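Local coordinates for protein succinate dehydrogenase subunit A (Mycolicibacterium smegmatis, PDB 7D6V) that probably oxidises succinate to fumarate at its bound FAD, as the flavoprotein subunit of a membrane complex that passes the electrons on toward quinone, at residues T172-L177 with V198-P203; V205-G210 with A231-A236; P607-C612 with S616-Y621. All coordinates share one frame; numbering follows the deposited sequence.

In the fold
Contacts 1 and 2 adjoin one another in the FAD-binding fold, with centres 11 Å apart, and follow in series along the chain: strand 197-200 of contact 1 leads into strand 204-206 of contact 2. Both touch FAD, contact 1 at the adenine and contact 2 along the adenine, ribose and pyrophosphate. They also touch directly, since Leu232 CD2 lies 3.7 Å from Glu176 CA. Contact 3 is remote from this pair. It belongs to the C-terminal part of the chain, its centre 45 Å from that of contact 1 and 35 Å from that of contact 2, and even the nearest atoms of contacts 2 and 3 are about 25 Å apart.

Contact 1 (T172-L177 with V198-P203). With FAD (flavin-adenine dinucleotide), chain D.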
loop_
_atom_site.group_PDB
_atom_site.type_symbol
_atom_site.label_atom_id
_atom_site.label_comp_id
_atom_site.label_asym_id
_atom_site.label_seq_id
_atom_site.Cartn_x
_atom_site.Cartn_y
_atom_site.Cartn_z
ATOM N N THR A 172 -19.307 -2.763 -5.459
ATOM C CA THR A 172 -20.755 -2.619 -5.408
ATOM C C THR A 172 -21.091 -1.298 -4.735
ATOM O O THR A 172 -20.522 -0.969 -3.691
ATOM C CB THR A 172 -21.405 -3.781 -4.654
ATOM O OG1 THR A 172 -20.948 -5.021 -5.203
ATOM C CG2 THR A 172 -22.915 -3.718 -4.772
ATOM N N SER A 173 -22.013 -0.547 -5.327
ATOM C CA SER A 173 -22.369 0.783 -4.858
ATOM C C SER A 173 -23.839 0.807 -4.470
ATOM O O SER A 173 -24.697 0.408 -5.261
ATOM C CB SER A 173 -22.082 1.832 -5.934
ATOM O OG SER A 173 -22.459 3.125 -5.503
ATOM N N ILE A 174 -24.122 1.274 -3.259
ATOM C CA ILE A 174 -25.483 1.355 -2.737
ATOM C C ILE A 174 -26.018 2.752 -3.004
ATOM O O ILE A 174 -25.367 3.750 -2.675
ATOM C CB ILE A 174 -25.526 1.025 -1.236
ATOM C CG1 ILE A 174 -25.109 -0.425 -0.993
ATOM C CG2 ILE A 174 -26.911 1.279 -0.676
ATOM C CD1 ILE A 174 -26.025 -1.444 -1.627
ATOM N N THR A 175 -27.207 2.827 -3.604
ATOM C CA THR A 175 -27.795 4.102 -3.986
ATOM C C THR A 175 -29.038 4.474 -3.194
ATOM O O THR A 175 -29.434 5.642 -3.222
ATOM C CB THR A 175 -28.149 4.104 -5.480
ATOM O OG1 THR A 175 -29.272 3.247 -5.712
ATOM C CG2 THR A 175 -26.974 3.618 -6.304
ATOM N N GLU A 176 -29.662 3.528 -2.498
ATOM C CA GLU A 176 -30.875 3.817 -1.750
ATOM C C GLU A 176 -30.991 2.854 -0.580
ATOM O O GLU A 176 -30.475 1.736 -0.614
ATOM C CB GLU A 176 -32.118 3.716 -2.641
ATOM C CG GLU A 176 -33.343 4.431 -2.102
ATOM C CD GLU A 176 -33.239 5.940 -2.224
ATOM O OE1 GLU A 176 -32.606 6.574 -1.353
ATOM O OE2 GLU A 176 -33.787 6.494 -3.198
ATOM N N LEU A 177 -31.679 3.305 0.463
ATOM C CA LEU A 177 -32.069 2.463 1.584
ATOM C C LEU A 177 -33.579 2.295 1.558
ATOM O O LEU A 177 -34.314 3.283 1.472
ATOM C CB LEU A 177 -31.623 3.066 2.918
ATOM C CG LEU A 177 -30.120 3.217 3.147
ATOM C CD1 LEU A 177 -29.848 3.770 4.529
ATOM C CD2 LEU A 177 -29.419 1.890 2.957
ATOM N N VAL A 198 -28.896 -4.995 -7.516
ATOM C CA VAL A 198 -28.903 -5.929 -6.404
ATOM C C VAL A 198 -29.664 -5.305 -5.242
ATOM O O VAL A 198 -29.485 -4.125 -4.919
ATOM C CB VAL A 198 -27.466 -6.327 -5.995
ATOM C CG1 VAL A 198 -26.637 -5.102 -5.650
ATOM C CG2 VAL A 198 -27.491 -7.307 -4.838
ATOM N N LEU A 199 -30.541 -6.098 -4.638
ATOM C CA LEU A 199 -31.323 -5.697 -3.480
ATOM C C LEU A 199 -30.975 -6.606 -2.312
ATOM O O LEU A 199 -31.097 -7.831 -2.415
ATOM C CB LEU A 199 -32.820 -5.761 -3.778
ATOM C CG LEU A 199 -33.740 -5.655 -2.563
ATOM C CD1 LEU A 199 -33.669 -4.269 -1.949
ATOM C CD2 LEU A 199 -35.162 -6.005 -2.946
ATOM N N PHE A 200 -30.552 -6.004 -1.210
ATOM C CA PHE A 200 -30.350 -6.706 0.046
ATOM C C PHE A 200 -31.571 -6.494 0.929
ATOM O O PHE A 200 -32.231 -5.457 0.862
ATOM C CB PHE A 200 -29.084 -6.213 0.743
ATOM C CG PHE A 200 -27.849 -6.333 -0.103
ATOM C CD1 PHE A 200 -27.091 -7.488 -0.086
ATOM C CD2 PHE A 200 -27.454 -5.295 -0.926
ATOM C CE1 PHE A 200 -25.963 -7.601 -0.867
ATOM C CE2 PHE A 200 -26.327 -5.404 -1.707
ATOM C CZ PHE A 200 -25.581 -6.557 -1.678
ATOM N N GLU A 201 -31.881 -7.493 1.745
ATOM C CA GLU A 201 -33.117 -7.520 2.521
ATOM C C GLU A 201 -32.818 -7.725 3.999
ATOM O O GLU A 201 -33.401 -8.580 4.666
ATOM C CB GLU A 201 -34.061 -8.595 1.998
ATOM C CG GLU A 201 -34.819 -8.191 0.753
ATOM C CD GLU A 201 -35.316 -9.383 -0.038
ATOM O OE1 GLU A 201 -34.487 -10.041 -0.700
ATOM O OE2 GLU A 201 -36.533 -9.662 -0.001
ATOM N N ALA A 202 -31.895 -6.951 4.522
ATOM C CA ALA A 202 -31.578 -7.086 5.933
ATOM C C ALA A 202 -32.388 -6.104 6.773
ATOM O O ALA A 202 -32.683 -4.992 6.329
ATOM C CB ALA A 202 -30.092 -6.846 6.168
ATOM N N PRO A 203 -32.759 -6.492 7.997
ATOM C CA PRO A 203 -33.463 -5.558 8.887
ATOM C C PRO A 203 -32.565 -4.527 9.553
ATOM O O PRO A 203 -33.089 -3.602 10.186
ATOM C CB PRO A 203 -34.093 -6.486 9.932
ATOM C CG PRO A 203 -33.227 -7.681 9.944
ATOM C CD PRO A 203 -32.710 -7.856 8.549
HETATM P PA FAD D . -13.049 4.294 4.866
HETATM O O1A FAD D . -12.328 3.048 5.223
HETATM O O2A FAD D . -12.280 5.475 4.416
HETATM O O5B FAD D . -14.049 3.929 3.676
HETATM C C5B FAD D . -15.432 3.686 3.855
HETATM C C4B FAD D . -15.863 2.507 2.999
HETATM O O4B FAD D . -17.214 2.666 2.580
HETATM C C3B FAD D . -15.066 2.337 1.728
HETATM O O3B FAD D . -14.789 0.952 1.589
HETATM C C2B FAD D . -16.013 2.741 0.629
HETATM O O2B FAD D . -15.761 2.060 -0.593
HETATM C C1B FAD D . -17.336 2.336 1.206
HETATM N N9A FAD D . -18.441 3.084 0.585
HETATM C C8A FAD D . -18.583 4.408 0.548
HETATM N N7A FAD D . -19.713 4.749 -0.097
HETATM C C5A FAD D . -20.310 3.620 -0.488
HETATM C C6A FAD D . -21.535 3.254 -1.215
HETATM N N6A FAD D . -22.381 4.188 -1.673
HETATM N N1A FAD D . -21.781 1.953 -1.409
HETATM C C2A FAD D . -20.963 0.998 -0.960
HETATM N N3A FAD D . -19.839 1.258 -0.297
HETATM C C4A FAD D . -19.467 2.525 -0.034
HETATM N N1 FAD D . -6.519 9.517 10.722
HETATM C C2 FAD D . -5.639 9.297 11.719
HETATM O O2 FAD D . -6.077 9.070 12.851
HETATM N N3 FAD D . -4.317 9.312 11.547
HETATM C C4 FAD D . -3.769 9.554 10.364
HETATM O O4 FAD D . -2.539 9.561 10.228
HETATM C C4X FAD D . -4.651 9.809 9.214
HETATM N N5 FAD D . -4.161 10.058 7.990
HETATM C C5X FAD D . -4.994 10.282 6.962
HETATM C C6 FAD D . -4.471 10.534 5.704
HETATM C C7 FAD D . -5.320 10.770 4.640
HETATM C C7M FAD D . -4.767 11.048 3.274
HETATM C C8 FAD D . -6.783 10.752 4.846
HETATM C C8M FAD D . -7.705 11.007 3.691
HETATM C C9 FAD D . -7.311 10.497 6.097
HETATM C C9A FAD D . -6.463 10.263 7.160
HETATM N N10 FAD D . -6.994 10.008 8.427
HETATM C C10 FAD D . -6.099 9.774 9.474
HETATM C "C1'" FAD D . -8.435 9.970 8.648
HETATM C "C2'" FAD D . -8.890 8.519 8.765
HETATM O "O2'" FAD D . -8.138 7.696 7.878
HETATM C "C3'" FAD D . -10.352 8.339 8.399
HETATM O "O3'" FAD D . -11.146 9.033 9.351
HETATM C "C4'" FAD D . -10.733 6.868 8.426
HETATM O "O4'" FAD D . -9.958 6.155 7.473
HETATM C "C5'" FAD D . -12.197 6.642 8.102
HETATM O "O5'" FAD D . -12.388 5.244 7.951
HETATM P P FAD D . -13.808 4.592 7.636
HETATM O O1P FAD D . -13.696 3.140 7.937
HETATM O O2P FAD D . -14.876 5.378 8.307
HETATM O O3P FAD D . -14.007 4.791 6.052
#
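Thr172 meets Val198 through methyl groups, tip to tip, with Thr172 CG2 4.1 Å from Val198 CG1. The threonine is turned with CG2 anti to its own N, which aims the methyl at strand 197-200 and leaves OG1 beside that N, where it hydrogen-bonds to His170 O. Thr172 O approaches the ligand, 3.4 Å from FAD C2A. Ser173 CA lies 3.7 Å from FAD N1A. Ile174 serves both sides. Its backbone hydrogen-bonds to the adenine twice: Ile174 N donates to FAD N1A at 3.1 Å and 172°, and FAD N6A donates to Ile174 O at 3.2 Å and 159°. Strand 184-191 lies between strands 172-179 and 197-200 and is antiparallel to both, so this is a beta meander, inserted in sequence between strands 166-169 and 204-206 of the parallel sheet as in Rossmann-type flavoproteins. The contact therefore spans an intervening strand, consistent with an 8.8 Å separation of Ile174 CA and Val198 CA. The Ile174 side chain extends across that gap and approaches the Phe200 ring obliquely, CD1 lying 4.0 Å from Phe200 CE2. Val37 touches both side chains from the parallel sheet, and Phe169 packs edge-to-face with the Phe200 ring. Further along, Thr175 and Glu176 both face Phe188 in a classic beta bulge.

Contact 2 (V205-G210 with A231-A236). With FAD (flavin-adenine dinucleotide), chain D.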
loop_
_atom_site.group_PDB
_atom_site.type_symbol
_atom_site.label_atom_id
_atom_site.label_comp_id
_atom_site.label_asym_id
_atom_site.label_seq_id
_atom_site.Cartn_x
_atom_site.Cartn_y
_atom_site.Cartn_z
ATOM N N VAL A 205 -28.802 -2.072 9.069
ATOM C CA VAL A 205 -27.772 -1.550 8.179
ATOM C C VAL A 205 -26.779 -0.746 9.009
ATOM O O VAL A 205 -27.181 0.083 9.829
ATOM C CB VAL A 205 -28.377 -0.678 7.059
ATOM C CG1 VAL A 205 -27.318 0.202 6.423
ATOM C CG2 VAL A 205 -29.039 -1.549 6.009
ATOM N N VAL A 206 -25.487 -0.998 8.804
ATOM C CA VAL A 206 -24.411 -0.207 9.392
ATOM C C VAL A 206 -23.739 0.566 8.268
ATOM O O VAL A 206 -23.307 -0.031 7.275
ATOM C CB VAL A 206 -23.395 -1.088 10.137
ATOM C CG1 VAL A 206 -22.279 -0.236 10.713
ATOM C CG2 VAL A 206 -24.080 -1.879 11.229
ATOM N N LEU A 207 -23.645 1.887 8.417
ATOM C CA LEU A 207 -23.273 2.706 7.264
ATOM C C LEU A 207 -21.764 2.738 7.035
ATOM O O LEU A 207 -21.274 2.161 6.066
ATOM C CB LEU A 207 -23.851 4.114 7.422
ATOM C CG LEU A 207 -25.255 4.175 6.816
ATOM C CD1 LEU A 207 -25.879 5.536 6.980
ATOM C CD2 LEU A 207 -25.214 3.781 5.349
ATOM N N ALA A 208 -21.008 3.355 7.939
ATOM C CA ALA A 208 -19.540 3.367 7.889
ATOM C C ALA A 208 -18.989 3.632 6.481
ATOM O O ALA A 208 -18.229 2.838 5.927
ATOM C CB ALA A 208 -18.982 2.056 8.444
ATOM N N THR A 209 -19.360 4.780 5.910
ATOM C CA THR A 209 -19.082 5.064 4.504
ATOM C C THR A 209 -17.973 6.090 4.275
ATOM O O THR A 209 -17.611 6.334 3.121
ATOM C CB THR A 209 -20.354 5.534 3.801
ATOM O OG1 THR A 209 -20.939 6.607 4.545
ATOM C CG2 THR A 209 -21.348 4.402 3.671
ATOM N N GLY A 210 -17.422 6.694 5.324
ATOM C CA GLY A 210 -16.319 7.618 5.129
ATOM C C GLY A 210 -16.747 9.076 5.054
ATOM O O GLY A 210 -17.717 9.500 5.679
ATOM N N ALA A 231 -25.794 11.200 2.839
ATOM C CA ALA A 231 -27.016 11.381 2.066
ATOM C C ALA A 231 -27.954 10.192 2.200
ATOM O O ALA A 231 -29.173 10.372 2.203
ATOM C CB ALA A 231 -26.675 11.622 0.598
ATOM N N LEU A 232 -27.411 8.978 2.317
ATOM C CA LEU A 232 -28.256 7.799 2.473
ATOM C C LEU A 232 -29.067 7.867 3.759
ATOM O O LEU A 232 -30.288 7.685 3.747
ATOM C CB LEU A 232 -27.398 6.534 2.444
ATOM C CG LEU A 232 -27.056 5.965 1.068
ATOM C CD1 LEU A 232 -26.062 4.827 1.191
ATOM C CD2 LEU A 232 -28.311 5.503 0.364
ATOM N N ALA A 233 -28.404 8.143 4.885
ATOM C CA ALA A 233 -29.109 8.272 6.153
ATOM C C ALA A 233 -30.041 9.472 6.144
ATOM O O ALA A 233 -31.146 9.418 6.699
ATOM C CB ALA A 233 -28.108 8.384 7.300
ATOM N N LEU A 234 -29.619 10.560 5.503
ATOM C CA LEU A 234 -30.428 11.767 5.494
ATOM C C LEU A 234 -31.716 11.559 4.703
ATOM O O LEU A 234 -32.779 12.054 5.094
ATOM C CB LEU A 234 -29.585 12.910 4.932
ATOM C CG LEU A 234 -30.050 14.353 5.005
ATOM C CD1 LEU A 234 -30.194 14.769 6.453
ATOM C CD2 LEU A 234 -29.035 15.219 4.309
ATOM N N ARG A 235 -31.646 10.811 3.599
ATOM C CA ARG A 235 -32.844 10.489 2.830
ATOM C C ARG A 235 -33.654 9.362 3.459
ATOM O O ARG A 235 -34.865 9.279 3.231
ATOM C CB ARG A 235 -32.471 10.124 1.391
ATOM C CG ARG A 235 -31.979 11.296 0.560
ATOM C CD ARG A 235 -31.910 10.951 -0.922
ATOM N NE ARG A 235 -30.998 9.846 -1.196
ATOM C CZ ARG A 235 -29.751 9.996 -1.623
ATOM N NH1 ARG A 235 -28.993 8.934 -1.845
ATOM N NH2 ARG A 235 -29.260 11.207 -1.827
ATOM N N ALA A 236 -33.016 8.487 4.240
ATOM C CA ALA A 236 -33.768 7.459 4.950
ATOM C C ALA A 236 -34.548 8.045 6.115
ATOM O O ALA A 236 -35.577 7.489 6.512
ATOM C CB ALA A 236 -32.829 6.359 5.442
HETATM P PA FAD D . -13.049 4.294 4.866
HETATM O O1A FAD D . -12.328 3.048 5.223
HETATM O O2A FAD D . -12.280 5.475 4.416
HETATM O O5B FAD D . -14.049 3.929 3.676
HETATM C C5B FAD D . -15.432 3.686 3.855
HETATM C C4B FAD D . -15.863 2.507 2.999
HETATM O O4B FAD D . -17.214 2.666 2.580
HETATM C C3B FAD D . -15.066 2.337 1.728
HETATM O O3B FAD D . -14.789 0.952 1.589
HETATM C C2B FAD D . -16.013 2.741 0.629
HETATM O O2B FAD D . -15.761 2.060 -0.593
HETATM C C1B FAD D . -17.336 2.336 1.206
HETATM N N9A FAD D . -18.441 3.084 0.585
HETATM C C8A FAD D . -18.583 4.408 0.548
HETATM N N7A FAD D . -19.713 4.749 -0.097
HETATM C C5A FAD D . -20.310 3.620 -0.488
HETATM C C6A FAD D . -21.535 3.254 -1.215
HETATM N N6A FAD D . -22.381 4.188 -1.673
HETATM N N1A FAD D . -21.781 1.953 -1.409
HETATM C C2A FAD D . -20.963 0.998 -0.960
HETATM N N3A FAD D . -19.839 1.258 -0.297
HETATM C C4A FAD D . -19.467 2.525 -0.034
HETATM N N1 FAD D . -6.519 9.517 10.722
HETATM C C2 FAD D . -5.639 9.297 11.719
HETATM O O2 FAD D . -6.077 9.070 12.851
HETATM N N3 FAD D . -4.317 9.312 11.547
HETATM C C4 FAD D . -3.769 9.554 10.364
HETATM O O4 FAD D . -2.539 9.561 10.228
HETATM C C4X FAD D . -4.651 9.809 9.214
HETATM N N5 FAD D . -4.161 10.058 7.990
HETATM C C5X FAD D . -4.994 10.282 6.962
HETATM C C6 FAD D . -4.471 10.534 5.704
HETATM C C7 FAD D . -5.320 10.770 4.640
HETATM C C7M FAD D . -4.767 11.048 3.274
HETATM C C8 FAD D . -6.783 10.752 4.846
HETATM C C8M FAD D . -7.705 11.007 3.691
HETATM C C9 FAD D . -7.311 10.497 6.097
HETATM C C9A FAD D . -6.463 10.263 7.160
HETATM N N10 FAD D . -6.994 10.008 8.427
HETATM C C10 FAD D . -6.099 9.774 9.474
HETATM C "C1'" FAD D . -8.435 9.970 8.648
HETATM C "C2'" FAD D . -8.890 8.519 8.765
HETATM O "O2'" FAD D . -8.138 7.696 7.878
HETATM C "C3'" FAD D . -10.352 8.339 8.399
HETATM O "O3'" FAD D . -11.146 9.033 9.351
HETATM C "C4'" FAD D . -10.733 6.868 8.426
HETATM O "O4'" FAD D . -9.958 6.155 7.473
HETATM C "C5'" FAD D . -12.197 6.642 8.102
HETATM O "O5'" FAD D . -12.388 5.244 7.951
HETATM P P FAD D . -13.808 4.592 7.636
HETATM O O1P FAD D . -13.696 3.140 7.937
HETATM O O2P FAD D . -14.876 5.378 8.307
HETATM O O3P FAD D . -14.007 4.791 6.052
#
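Leu207 packs on Leu232 and Ala233 with its two methyl branches divided between them. CD1 of Leu207 lies 3.6 Å from Ala233 CB, whereas CD2 of Leu207 makes a looser approach, 4.4 Å from Leu232 CD1. The contact joins the residue just after strand 204-206 of the Rossmann-type parallel sheet to helix 230-236, and all three touching residues are buried. With chi2 at 179°, Leu207 CD1 stands anti to CA, which carries this methyl to the full reach of the side chain and onto the helix.

The next shell packs around both partners. Strand 408-409 supplies Leu408, which touches Leu207 and Ala233 alike, while Ile14 of strand 11-14 packs on Leu207. Leu232 is backed by Ile174 and Leu177 of the meander strand.

Beyond Leu207 the chain turns to FAD. The Ala208-Thr209-Gly210 sequence fits the ATG motif known in related flavoproteins, and the backbone does most of the approaching: Ala208 O is 3.5 Å from FAD O4B, Thr209 O is 3.4 Å from FAD C8A, and Gly210 CA is 3.8 Å from the pyrophosphate oxygen O3P. Thr209 OG1 hydrogen-bonds to Asp228 O, tying this loop to the residues just before the helix. On the helix itself, Arg235 NH1 is bonded to Asn542 OD1 of helix 532-556, and the guanidinium of Arg235 carries Ala231 O on one face, 3.8 Å above the plane and over its centre.

Contact 3 (P607-C612 with S616-Y621); sequences PDLLGC and SELEKY
The backbones of Leu609 and Leu618 stay well apart, 9.0 Å between their CA atoms, with Cys612 CA and Glu617 CA separated by 8.8 Å, and the attractive apolar contact is left to the two leucine side chains. Gly611, at phi 131° and psi -35°, helps turn the loop between the two touching positions. The apolar part is a single pair: Leu609 CD2 lies 4.3 Å from Leu618 CD1. Leu618 points at the loop from its helix, while Leu609 leaves its backbone to one side and its CD2 branch turns to the helix.

This is a short-range contact in the C-terminal part of the flavoprotein, between an irregular loop, 607-612, which follows strand 594-597, and the short helix that begins at 615, only a few residues further on. Phe80 touches Leu618 and also meets the Tyr621 ring, and Glu629 lies against Leu609.

Glu617 extends toward the loop, with CG anti to its N (chi1 171°). Its OE1 comes to 3.5 Å from Cys612 O, but both atoms are acceptors, so the pair is merely near and makes no bond. The carboxylate is held elsewhere, OE2 forming a salt bridge with Arg76 NH1. Within 616-621, the Tyr621 ring brings its edge to Glu617 O, which lies in the ring plane and accepts a weak hydrogen bond from Lys620 N at 3.4 Å.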
loop_
_atom_site.group_PDB
_atom_site.type_symbol
_atom_site.label_atom_id
_atom_site.label_comp_id
_atom_site.label_asym_id
_atom_site.label_seq_id
_atom_site.Cartn_x
_atom_site.Cartn_y
_atom_site.Cartn_z
ATOM N N PRO A 607 -19.653 13.057 36.790
ATOM C CA PRO A 607 -18.362 13.404 37.414
ATOM C C PRO A 607 -17.207 13.633 36.448
ATOM O O PRO A 607 -16.066 13.700 36.914
ATOM C CB PRO A 607 -18.082 12.171 38.281
ATOM C CG PRO A 607 -18.611 11.095 37.499
ATOM C CD PRO A 607 -19.939 11.638 37.097
ATOM N N ASP A 608 -17.447 13.722 35.140
ATOM C CA ASP A 608 -16.340 14.003 34.234
ATOM C C ASP A 608 -16.047 15.496 34.291
ATOM O O ASP A 608 -15.928 16.172 33.269
ATOM C CB ASP A 608 -16.666 13.557 32.809
ATOM C CG ASP A 608 -16.768 12.055 32.671
ATOM O OD1 ASP A 608 -15.916 11.344 33.239
ATOM O OD2 ASP A 608 -17.700 11.586 31.988
ATOM N N LEU A 609 -15.894 15.988 35.512
ATOM C CA LEU A 609 -15.542 17.345 35.896
ATOM C C LEU A 609 -14.329 17.271 36.807
ATOM O O LEU A 609 -14.315 17.757 37.938
ATOM C CB LEU A 609 -16.723 18.043 36.559
ATOM C CG LEU A 609 -17.995 18.197 35.716
ATOM C CD1 LEU A 609 -19.157 18.627 36.594
ATOM C CD2 LEU A 609 -17.793 19.187 34.585
ATOM N N LEU A 610 -13.310 16.580 36.293
ATOM C CA LEU A 610 -12.271 15.915 37.068
ATOM C C LEU A 610 -11.661 16.767 38.176
ATOM O O LEU A 610 -11.738 16.419 39.360
ATOM C CB LEU A 610 -11.187 15.460 36.088
ATOM C CG LEU A 610 -11.743 14.818 34.812
ATOM C CD1 LEU A 610 -10.701 14.757 33.710
ATOM C CD2 LEU A 610 -12.284 13.429 35.103
ATOM N N GLY A 611 -11.056 17.888 37.811
ATOM C CA GLY A 611 -10.208 18.622 38.733
ATOM C C GLY A 611 -8.901 18.950 38.048
ATOM O O GLY A 611 -8.303 20.002 38.290
ATOM N N CYS A 612 -8.440 18.029 37.198
ATOM C CA CYS A 612 -7.537 18.412 36.122
ATOM C C CYS A 612 -8.295 19.195 35.060
ATOM O O CYS A 612 -7.706 20.023 34.355
ATOM C CB CYS A 612 -6.873 17.176 35.518
ATOM S SG CYS A 612 -5.522 17.535 34.376
ATOM N N SER A 616 -10.624 27.036 36.099
ATOM C CA SER A 616 -9.933 28.008 35.261
ATOM C C SER A 616 -10.006 27.622 33.791
ATOM O O SER A 616 -10.212 28.480 32.926
ATOM C CB SER A 616 -8.478 28.146 35.711
ATOM O OG SER A 616 -7.805 26.901 35.654
ATOM N N GLU A 617 -9.836 26.336 33.486
ATOM C CA GLU A 617 -9.891 25.900 32.096
ATOM C C GLU A 617 -11.325 25.829 31.587
ATOM O O GLU A 617 -11.596 26.166 30.431
ATOM C CB GLU A 617 -9.204 24.546 31.950
ATOM C CG GLU A 617 -9.384 23.914 30.591
ATOM C CD GLU A 617 -8.785 22.532 30.516
ATOM O OE1 GLU A 617 -8.545 21.925 31.581
ATOM O OE2 GLU A 617 -8.547 22.053 29.394
ATOM N N LEU A 618 -12.258 25.392 32.433
ATOM C CA LEU A 618 -13.639 25.238 31.998
ATOM C C LEU A 618 -14.364 26.570 31.878
ATOM O O LEU A 618 -15.398 26.638 31.206
ATOM C CB LEU A 618 -14.391 24.321 32.957
ATOM C CG LEU A 618 -13.949 22.858 32.975
ATOM C CD1 LEU A 618 -14.608 22.113 34.121
ATOM C CD2 LEU A 618 -14.256 22.189 31.649
ATOM N N GLU A 619 -13.854 27.625 32.513
ATOM C CA GLU A 619 -14.483 28.933 32.429
ATOM C C GLU A 619 -14.208 29.626 31.104
ATOM O O GLU A 619 -14.799 30.676 30.836
ATOM C CB GLU A 619 -14.015 29.809 33.588
ATOM C CG GLU A 619 -14.831 29.625 34.851
ATOM C CD GLU A 619 -14.490 30.634 35.920
ATOM O OE1 GLU A 619 -13.375 31.191 35.879
ATOM O OE2 GLU A 619 -15.340 30.873 36.802
ATOM N N LYS A 620 -13.328 29.069 30.280
ATOM C CA LYS A 620 -13.071 29.590 28.951
ATOM C C LYS A 620 -13.977 28.979 27.891
ATOM O O LYS A 620 -13.940 29.422 26.739
ATOM C CB LYS A 620 -11.609 29.345 28.573
ATOM C CG LYS A 620 -10.630 29.647 29.690
ATOM C CD LYS A 620 -9.196 29.495 29.225
ATOM C CE LYS A 620 -8.926 28.081 28.750
ATOM N NZ LYS A 620 -7.475 27.757 28.770
ATOM N N TYR A 621 -14.785 27.981 28.248
ATOM C CA TYR A 621 -15.591 27.265 27.268
ATOM C C TYR A 621 -17.047 27.155 27.696
ATOM O O TYR A 621 -17.937 27.019 26.853
ATOM C CB TYR A 621 -15.018 25.868 27.030
ATOM C CG TYR A 621 -13.613 25.858 26.481
ATOM C CD1 TYR A 621 -13.383 25.853 25.115
ATOM C CD2 TYR A 621 -12.516 25.845 27.328
ATOM C CE1 TYR A 621 -12.105 25.837 24.608
ATOM C CE2 TYR A 621 -11.234 25.831 26.830
ATOM C CZ TYR A 621 -11.035 25.826 25.469
ATOM O OH TYR A 621 -9.758 25.812 24.966
#